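LBCATS-a (Synthetic construct, PDB 5EY5) probably acts as a tryptophan synthase alpha chain, cleaving indole-3-glycerol phosphate to indole and glyceraldehyde 3-phosphate within a four-chain assembly. Local coordinates at residues 13-21 with 257-266; 77-85 with 99-109. One frame throughout, in Å; residues are numbered along the deposited sequence.

Interaction 1: residues 13-21 with 257-266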
# COMPACT_ATOMS: atom_id res chain seq x y z
N LYS A 13 -13.97 -68.47 2.44
CA LYS A 13 -14.49 -69.82 2.63
C LYS A 13 -15.91 -69.84 3.19
O LYS A 13 -16.63 -70.82 2.98
CB LYS A 13 -13.55 -70.63 3.51
CG LYS A 13 -12.47 -71.35 2.71
CD LYS A 13 -11.08 -70.98 3.16
CE LYS A 13 -10.75 -71.64 4.49
NZ LYS A 13 -9.28 -71.61 4.75
N LYS A 14 -16.33 -68.77 3.86
CA LYS A 14 -17.68 -68.66 4.42
C LYS A 14 -18.67 -67.98 3.48
O LYS A 14 -19.85 -67.90 3.82
CB LYS A 14 -17.63 -67.89 5.74
CG LYS A 14 -16.83 -68.60 6.83
CD LYS A 14 -16.54 -67.69 8.02
CE LYS A 14 -15.47 -68.34 8.91
NZ LYS A 14 -15.53 -67.89 10.31
N GLY A 15 -18.22 -67.49 2.33
CA GLY A 15 -19.10 -66.72 1.46
C GLY A 15 -19.50 -65.37 2.01
O GLY A 15 -20.64 -64.93 1.80
N GLU A 16 -18.59 -64.69 2.70
CA GLU A 16 -18.90 -63.44 3.40
C GLU A 16 -18.01 -62.29 2.94
O GLU A 16 -17.01 -62.48 2.25
CB GLU A 16 -18.77 -63.63 4.92
CG GLU A 16 -19.78 -64.62 5.47
CD GLU A 16 -19.45 -65.07 6.87
OE1 GLU A 16 -18.49 -64.53 7.46
OE2 GLU A 16 -20.15 -65.97 7.38
N LYS A 17 -18.39 -61.08 3.35
CA LYS A 17 -17.73 -59.84 2.95
C LYS A 17 -17.14 -59.16 4.18
O LYS A 17 -17.74 -59.17 5.26
CB LYS A 17 -18.71 -58.89 2.26
CG LYS A 17 -19.39 -59.46 1.04
CD LYS A 17 -18.38 -59.79 -0.03
CE LYS A 17 -19.07 -60.20 -1.31
NZ LYS A 17 -18.05 -60.48 -2.36
N ALA A 18 -15.96 -58.57 4.01
CA ALA A 18 -15.28 -57.91 5.12
C ALA A 18 -15.91 -56.55 5.41
O ALA A 18 -16.06 -55.73 4.50
CB ALA A 18 -13.79 -57.73 4.83
N LEU A 19 -16.28 -56.35 6.67
CA LEU A 19 -16.66 -55.04 7.18
C LEU A 19 -15.46 -54.45 7.91
O LEU A 19 -14.92 -55.07 8.83
CB LEU A 19 -17.85 -55.13 8.13
CG LEU A 19 -18.13 -53.87 8.96
CD1 LEU A 19 -18.54 -52.74 8.05
CD2 LEU A 19 -19.22 -54.15 9.99
N ILE A 20 -15.03 -53.27 7.49
CA ILE A 20 -13.78 -52.70 7.98
C ILE A 20 -14.09 -51.33 8.56
O ILE A 20 -14.09 -50.35 7.82
CB ILE A 20 -12.73 -52.60 6.86
CG1 ILE A 20 -12.53 -53.97 6.19
CG2 ILE A 20 -11.44 -51.99 7.39
CD1 ILE A 20 -11.97 -53.88 4.77
N PRO A 21 -14.36 -51.22 9.86
CA PRO A 21 -14.59 -49.88 10.44
C PRO A 21 -13.29 -49.12 10.61
O PRO A 21 -12.23 -49.69 10.88
CB PRO A 21 -15.25 -50.18 11.80
CG PRO A 21 -14.86 -51.58 12.13
CD PRO A 21 -14.69 -52.30 10.81
N VAL A 257 -22.87 -50.14 13.98
CA VAL A 257 -22.03 -51.12 13.30
C VAL A 257 -22.72 -52.47 13.21
O VAL A 257 -22.41 -53.27 12.32
CB VAL A 257 -20.67 -51.19 14.00
CG1 VAL A 257 -19.86 -52.38 13.50
CG2 VAL A 257 -19.91 -49.88 13.76
N ARG A 258 -23.67 -52.76 14.10
CA ARG A 258 -24.44 -53.98 13.93
C ARG A 258 -25.36 -53.88 12.71
O ARG A 258 -25.54 -54.86 11.98
CB ARG A 258 -25.23 -54.28 15.20
N GLU A 259 -25.94 -52.69 12.48
CA GLU A 259 -26.68 -52.47 11.24
C GLU A 259 -25.79 -52.66 10.03
O GLU A 259 -26.17 -53.30 9.05
CB GLU A 259 -27.28 -51.06 11.22
CG GLU A 259 -28.19 -50.71 12.37
CD GLU A 259 -28.57 -49.23 12.34
OE1 GLU A 259 -28.62 -48.60 13.42
OE2 GLU A 259 -28.80 -48.71 11.23
N LEU A 260 -24.58 -52.09 10.09
CA LEU A 260 -23.65 -52.24 8.98
C LEU A 260 -23.30 -53.70 8.76
O LEU A 260 -23.15 -54.15 7.62
CB LEU A 260 -22.38 -51.42 9.23
CG LEU A 260 -22.47 -49.92 9.47
CD1 LEU A 260 -21.10 -49.35 9.84
CD2 LEU A 260 -23.08 -49.21 8.27
N ARG A 261 -23.15 -54.46 9.85
CA ARG A 261 -22.77 -55.86 9.73
C ARG A 261 -23.88 -56.68 9.07
O ARG A 261 -23.61 -57.53 8.22
CB ARG A 261 -22.43 -56.42 11.12
CG ARG A 261 -22.13 -57.93 11.19
CD ARG A 261 -20.75 -58.28 10.64
NE ARG A 261 -20.71 -58.30 9.17
CZ ARG A 261 -19.63 -58.56 8.45
NH1 ARG A 261 -18.47 -58.81 9.05
NH2 ARG A 261 -19.69 -58.54 7.12
N GLU A 262 -25.13 -56.44 9.47
CA GLU A 262 -26.24 -57.13 8.80
C GLU A 262 -26.32 -56.73 7.33
O GLU A 262 -26.78 -57.52 6.50
CB GLU A 262 -27.56 -56.82 9.51
N ALA A 263 -25.84 -55.53 6.99
CA ALA A 263 -25.89 -55.06 5.61
C ALA A 263 -24.72 -55.57 4.77
O ALA A 263 -24.91 -55.85 3.58
CB ALA A 263 -25.92 -53.53 5.58
N VAL A 264 -23.53 -55.70 5.35
CA VAL A 264 -22.37 -56.09 4.55
C VAL A 264 -22.33 -57.60 4.40
O VAL A 264 -21.79 -58.33 5.24
CB VAL A 264 -21.06 -55.55 5.16
CG1 VAL A 264 -19.86 -56.16 4.46
CG2 VAL A 264 -21.04 -54.03 5.07
N LYS A 265 -22.91 -58.08 3.30
CA LYS A 265 -23.09 -59.50 3.03
C LYS A 265 -23.69 -59.61 1.64
O LYS A 265 -24.26 -58.65 1.12
CB LYS A 265 -24.00 -60.16 4.08
CG LYS A 265 -25.48 -59.77 3.96
CD LYS A 265 -26.39 -60.64 4.84
CE LYS A 265 -27.86 -60.35 4.55
NZ LYS A 265 -28.13 -58.87 4.56
N LEU A 266 -23.59 -60.78 1.02
CA LEU A 266 -24.17 -60.96 -0.28
C LEU A 266 -25.67 -60.93 -0.15
O LEU A 266 -26.21 -61.47 0.78
CB LEU A 266 -23.76 -62.29 -0.88
CG LEU A 266 -22.32 -62.32 -1.34
CD1 LEU A 266 -21.92 -63.72 -1.70
CD2 LEU A 266 -22.06 -61.35 -2.48
O HOH W 1 -22.29 -62.94 2.18
O HOH W 2 -20.71 -61.09 5.01

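Interaction 2: residues 77-85 with 99-109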
# COMPACT_ATOMS: atom_id res chain seq x y z
N THR A 77 -0.28 -39.99 20.89
CA THR A 77 0.98 -40.12 20.16
C THR A 77 1.06 -41.52 19.58
O THR A 77 0.29 -42.42 19.96
CB THR A 77 2.20 -39.89 21.06
OG1 THR A 77 2.23 -40.90 22.07
CG2 THR A 77 2.15 -38.49 21.71
N LEU A 78 1.99 -41.72 18.65
CA LEU A 78 2.23 -43.05 18.09
C LEU A 78 2.52 -44.05 19.20
O LEU A 78 1.88 -45.10 19.29
CB LEU A 78 3.38 -43.01 17.09
CG LEU A 78 2.99 -42.90 15.63
CD1 LEU A 78 4.23 -42.97 14.76
CD2 LEU A 78 2.02 -44.03 15.29
N ASP A 79 3.46 -43.71 20.08
CA ASP A 79 3.81 -44.61 21.18
C ASP A 79 2.59 -44.99 22.02
O ASP A 79 2.51 -46.13 22.51
CB ASP A 79 4.87 -43.96 22.08
CG ASP A 79 6.27 -44.04 21.48
OD1 ASP A 79 6.61 -45.10 20.91
OD2 ASP A 79 7.02 -43.05 21.58
N LYS A 80 1.63 -44.07 22.19
CA LYS A 80 0.46 -44.37 23.01
C LYS A 80 -0.52 -45.29 22.29
O LYS A 80 -1.17 -46.13 22.92
CB LYS A 80 -0.23 -43.06 23.42
CG LYS A 80 0.46 -42.32 24.56
CD LYS A 80 -0.11 -40.92 24.75
CE LYS A 80 0.67 -40.14 25.80
NZ LYS A 80 0.28 -38.70 25.82
N VAL A 81 -0.66 -45.16 20.98
CA VAL A 81 -1.53 -46.08 20.26
C VAL A 81 -0.91 -47.47 20.22
O VAL A 81 -1.61 -48.48 20.36
CB VAL A 81 -1.84 -45.53 18.85
CG1 VAL A 81 -2.98 -46.35 18.18
CG2 VAL A 81 -2.24 -44.05 18.96
N PHE A 82 0.43 -47.54 20.08
CA PHE A 82 1.14 -48.82 20.19
C PHE A 82 0.85 -49.51 21.52
O PHE A 82 0.59 -50.71 21.57
CB PHE A 82 2.64 -48.59 20.03
CG PHE A 82 3.09 -48.46 18.60
CD1 PHE A 82 2.59 -49.30 17.62
CD2 PHE A 82 4.02 -47.50 18.24
CE1 PHE A 82 3.01 -49.18 16.30
CE2 PHE A 82 4.45 -47.38 16.92
CZ PHE A 82 3.94 -48.21 15.96
N GLU A 83 0.92 -48.76 22.63
CA GLU A 83 0.64 -49.37 23.93
C GLU A 83 -0.80 -49.84 24.01
O GLU A 83 -1.08 -50.89 24.60
CB GLU A 83 0.96 -48.38 25.06
N MET A 84 -1.73 -49.08 23.43
CA MET A 84 -3.11 -49.52 23.39
C MET A 84 -3.26 -50.80 22.57
O MET A 84 -3.97 -51.72 22.97
CB MET A 84 -4.00 -48.41 22.82
CG MET A 84 -5.49 -48.63 23.06
SD MET A 84 -6.45 -48.18 21.60
CE MET A 84 -6.09 -49.60 20.58
N VAL A 85 -2.57 -50.87 21.42
CA VAL A 85 -2.61 -52.11 20.63
C VAL A 85 -2.02 -53.27 21.42
O VAL A 85 -2.51 -54.41 21.33
CB VAL A 85 -1.90 -51.90 19.27
CG1 VAL A 85 -1.84 -53.22 18.48
CG2 VAL A 85 -2.61 -50.84 18.48
N PHE A 99 -3.02 -49.54 10.95
CA PHE A 99 -2.76 -48.13 11.24
C PHE A 99 -2.91 -47.32 9.96
O PHE A 99 -2.26 -47.63 8.95
CB PHE A 99 -1.35 -47.90 11.80
CG PHE A 99 -1.24 -48.09 13.27
CD1 PHE A 99 -2.31 -48.59 14.00
CD2 PHE A 99 -0.07 -47.76 13.94
CE1 PHE A 99 -2.20 -48.77 15.38
CE2 PHE A 99 0.05 -47.93 15.30
CZ PHE A 99 -1.02 -48.44 16.03
N LEU A 100 -3.76 -46.29 10.00
CA LEU A 100 -3.86 -45.33 8.90
C LEU A 100 -3.15 -44.08 9.39
O LEU A 100 -3.57 -43.46 10.37
CB LEU A 100 -5.32 -45.08 8.52
CG LEU A 100 -5.62 -44.21 7.29
CD1 LEU A 100 -7.01 -44.54 6.74
CD2 LEU A 100 -5.49 -42.72 7.62
N THR A 101 -2.03 -43.76 8.77
CA THR A 101 -1.22 -42.67 9.28
C THR A 101 -0.64 -41.92 8.10
O THR A 101 -0.26 -42.53 7.11
CB THR A 101 -0.10 -43.16 10.21
OG1 THR A 101 0.73 -42.05 10.60
CG2 THR A 101 0.76 -44.22 9.55
N TYR A 102 -0.62 -40.59 8.19
CA TYR A 102 0.17 -39.81 7.26
C TYR A 102 1.65 -40.12 7.46
O TYR A 102 2.05 -40.71 8.47
CB TYR A 102 -0.15 -38.33 7.41
CG TYR A 102 -1.56 -38.08 6.95
CD1 TYR A 102 -2.63 -38.34 7.77
CD2 TYR A 102 -1.81 -37.65 5.65
CE1 TYR A 102 -3.93 -38.15 7.33
CE2 TYR A 102 -3.10 -37.45 5.20
CZ TYR A 102 -4.15 -37.70 6.05
OH TYR A 102 -5.43 -37.49 5.61
N TYR A 103 2.46 -39.71 6.48
CA TYR A 103 3.83 -40.17 6.40
C TYR A 103 4.76 -39.46 7.38
O TYR A 103 5.68 -40.08 7.92
CB TYR A 103 4.35 -39.97 4.98
CG TYR A 103 5.65 -40.65 4.74
CD1 TYR A 103 5.80 -42.00 5.03
CD2 TYR A 103 6.75 -39.97 4.21
CE1 TYR A 103 6.99 -42.64 4.81
CE2 TYR A 103 7.95 -40.61 3.99
CZ TYR A 103 8.05 -41.95 4.29
OH TYR A 103 9.23 -42.62 4.07
N ASN A 104 4.57 -38.17 7.60
CA ASN A 104 5.54 -37.48 8.45
C ASN A 104 5.61 -38.02 9.88
O ASN A 104 6.70 -37.97 10.46
CB ASN A 104 5.29 -35.98 8.50
CG ASN A 104 6.49 -35.25 9.00
OD1 ASN A 104 7.54 -35.34 8.39
ND2 ASN A 104 6.38 -34.56 10.13
N PRO A 105 4.52 -38.46 10.52
CA PRO A 105 4.71 -39.10 11.84
C PRO A 105 5.55 -40.37 11.75
O PRO A 105 6.37 -40.63 12.63
CB PRO A 105 3.27 -39.40 12.30
CG PRO A 105 2.49 -38.30 11.69
CD PRO A 105 3.11 -38.11 10.30
N ILE A 106 5.35 -41.15 10.69
CA ILE A 106 6.18 -42.34 10.42
C ILE A 106 7.62 -41.93 10.17
O ILE A 106 8.56 -42.43 10.81
CB ILE A 106 5.63 -43.10 9.20
CG1 ILE A 106 4.35 -43.84 9.55
CG2 ILE A 106 6.68 -44.07 8.64
CD1 ILE A 106 3.82 -44.58 8.34
N PHE A 107 7.84 -41.11 9.15
CA PHE A 107 9.10 -40.40 9.08
C PHE A 107 9.17 -39.66 10.41
O PHE A 107 8.16 -39.52 11.09
CB PHE A 107 9.10 -39.49 7.85
CG PHE A 107 10.46 -39.13 7.33
CD1 PHE A 107 11.03 -39.85 6.29
CD2 PHE A 107 11.16 -38.09 7.88
CE1 PHE A 107 12.27 -39.52 5.81
CE2 PHE A 107 12.40 -37.76 7.41
CZ PHE A 107 12.96 -38.48 6.37
N ARG A 108 10.35 -39.33 10.88
CA ARG A 108 10.38 -38.72 12.21
C ARG A 108 10.41 -39.78 13.30
O ARG A 108 11.37 -39.82 14.07
CB ARG A 108 9.17 -37.80 12.47
CG ARG A 108 9.32 -36.91 13.72
CD ARG A 108 10.59 -36.12 13.58
NE ARG A 108 10.98 -35.40 14.79
CZ ARG A 108 11.80 -35.88 15.72
NH1 ARG A 108 12.32 -37.09 15.61
NH2 ARG A 108 12.10 -35.13 16.78
N TYR A 109 9.37 -40.63 13.38
CA TYR A 109 9.48 -41.80 14.26
C TYR A 109 10.70 -42.62 13.88
O TYR A 109 11.46 -43.05 14.76
CB TYR A 109 8.22 -42.67 14.20
CG TYR A 109 8.14 -43.70 15.33
CD1 TYR A 109 7.42 -43.42 16.49
CD2 TYR A 109 8.78 -44.93 15.24
CE1 TYR A 109 7.33 -44.34 17.54
CE2 TYR A 109 8.70 -45.87 16.28
CZ TYR A 109 7.97 -45.56 17.42
OH TYR A 109 7.90 -46.46 18.47

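Interaction 1: residues 13-21 with 257-266
Leu19, the main bump of strand 18-21, fills a hollow in helix 257-263 whose walls are Val257, Leu260 and Arg261, with Val264 just beyond. With CG anti to the backbone N (chi1 167°), its methyls part: Leu19 CD2 lies 4.0 Å from Val257 CG1, while Leu19 CD1 lies 4.1 Å from Val264 CG2. Its CB sits under one face of the Arg261 guanidinium, toward the rim. In return Val264 CG1 presses on Lys17 CB at 3.7 Å. Farther out, the Lys17 chain, bent at chi2, crosses Leu266 at about a right angle, Lys17 CE close against Leu266 CD2.

Arg261 folds back over Leu19 through bends at chi2 and chi3, and Arg261 NH2 donates to Lys17 O at 2.8 Å, in the guanidinium plane. The same nitrogen reaches Val264 O, and NH1 pairs with Asp46. Cutting Arg261 back to an alanine would probably cost Lys17 O its guanidinium donor and leave Asp46 with the Leu19 N bond but no salt bridge. One water joins Gly15 O to Leu266 N; another joins Lys17 N to Val264 O. Such packing closes the helical layer around a TIM barrel, where strand 18-24 pairs with strand 229-232.

Interaction 2: residues 77-85 with 99-109
Phe99 of strand 97-100 meets a row of side chains on helix 78-85, and Tyr109 continues the same surface from helix 103-109. The Phe99 tip is gripped from several directions: Val81 CG1 stands 3.6 Å from Phe99 CZ, Val85 CG2 comes to the ring edge, and Phe82 CE1 approaches Phe99 CE2. The ring planes of Phe82 and Phe99 are 34° apart, neither stacked nor edge-to-face. Against Tyr109, by contrast, Phe82 turns its edge toward the face in an offset edge-to-face pair, centroids 5.9 Å apart, and the three rings form an aromatic cluster. Leu78 bridges the two ends of this surface. Leu78 CD1 lies 3.7 Å from Tyr109 CD1 and also touches Pro105, while CD2 reaches toward Phe99. Tyr109 swings its ring out toward helix 78-85, the first torsion (chi1 -166°) placing CG opposite the backbone N. At the outer edge Tyr109 OH donates to Asp79 OD1 at 3.1 Å, on the syn side and 23° out of the carboxylate plane, a bond of modest certainty because Asp79 is poorly ordered.

Behind these lies the next layer. Thr77 caps the start of the helix that carries Leu78 and Phe82, Thr77 OG1 accepting from Lys80 N at 3.2 Å. Arg113 makes a cation-pi contact with Tyr109.

Phe99 also packs on Leu126 of strand 125-127, and its neighbour Leu100 touches the bound sn-glycerol-3-phosphate. Helix 78-91 thus covers the outside of strand 97-100, with helix 30-42 against Met84 and helix 111-121 touching Phe82 and Tyr109.

Both contacts belong to one closed eight-stranded parallel barrel, on opposite sides of the chain's centre. Their own centres lie 28 Å apart, yet their nearest atoms are only about 8 Å from each other, without touching. Interaction 1 joins strand 18-24 to helix 249-263, and so brings together the N-terminal and C-terminal parts of the chain. Interaction 2 falls within the span between them and joins helix 78-91 to the strand that follows it, 97-100, and to helix 103-109. One contact is therefore a long-range closure, the other a local link between successive elements. Together they illustrate how helices clothe a barrel that binds sn-glycerol-3-phosphate at the C-terminal ends of its strands.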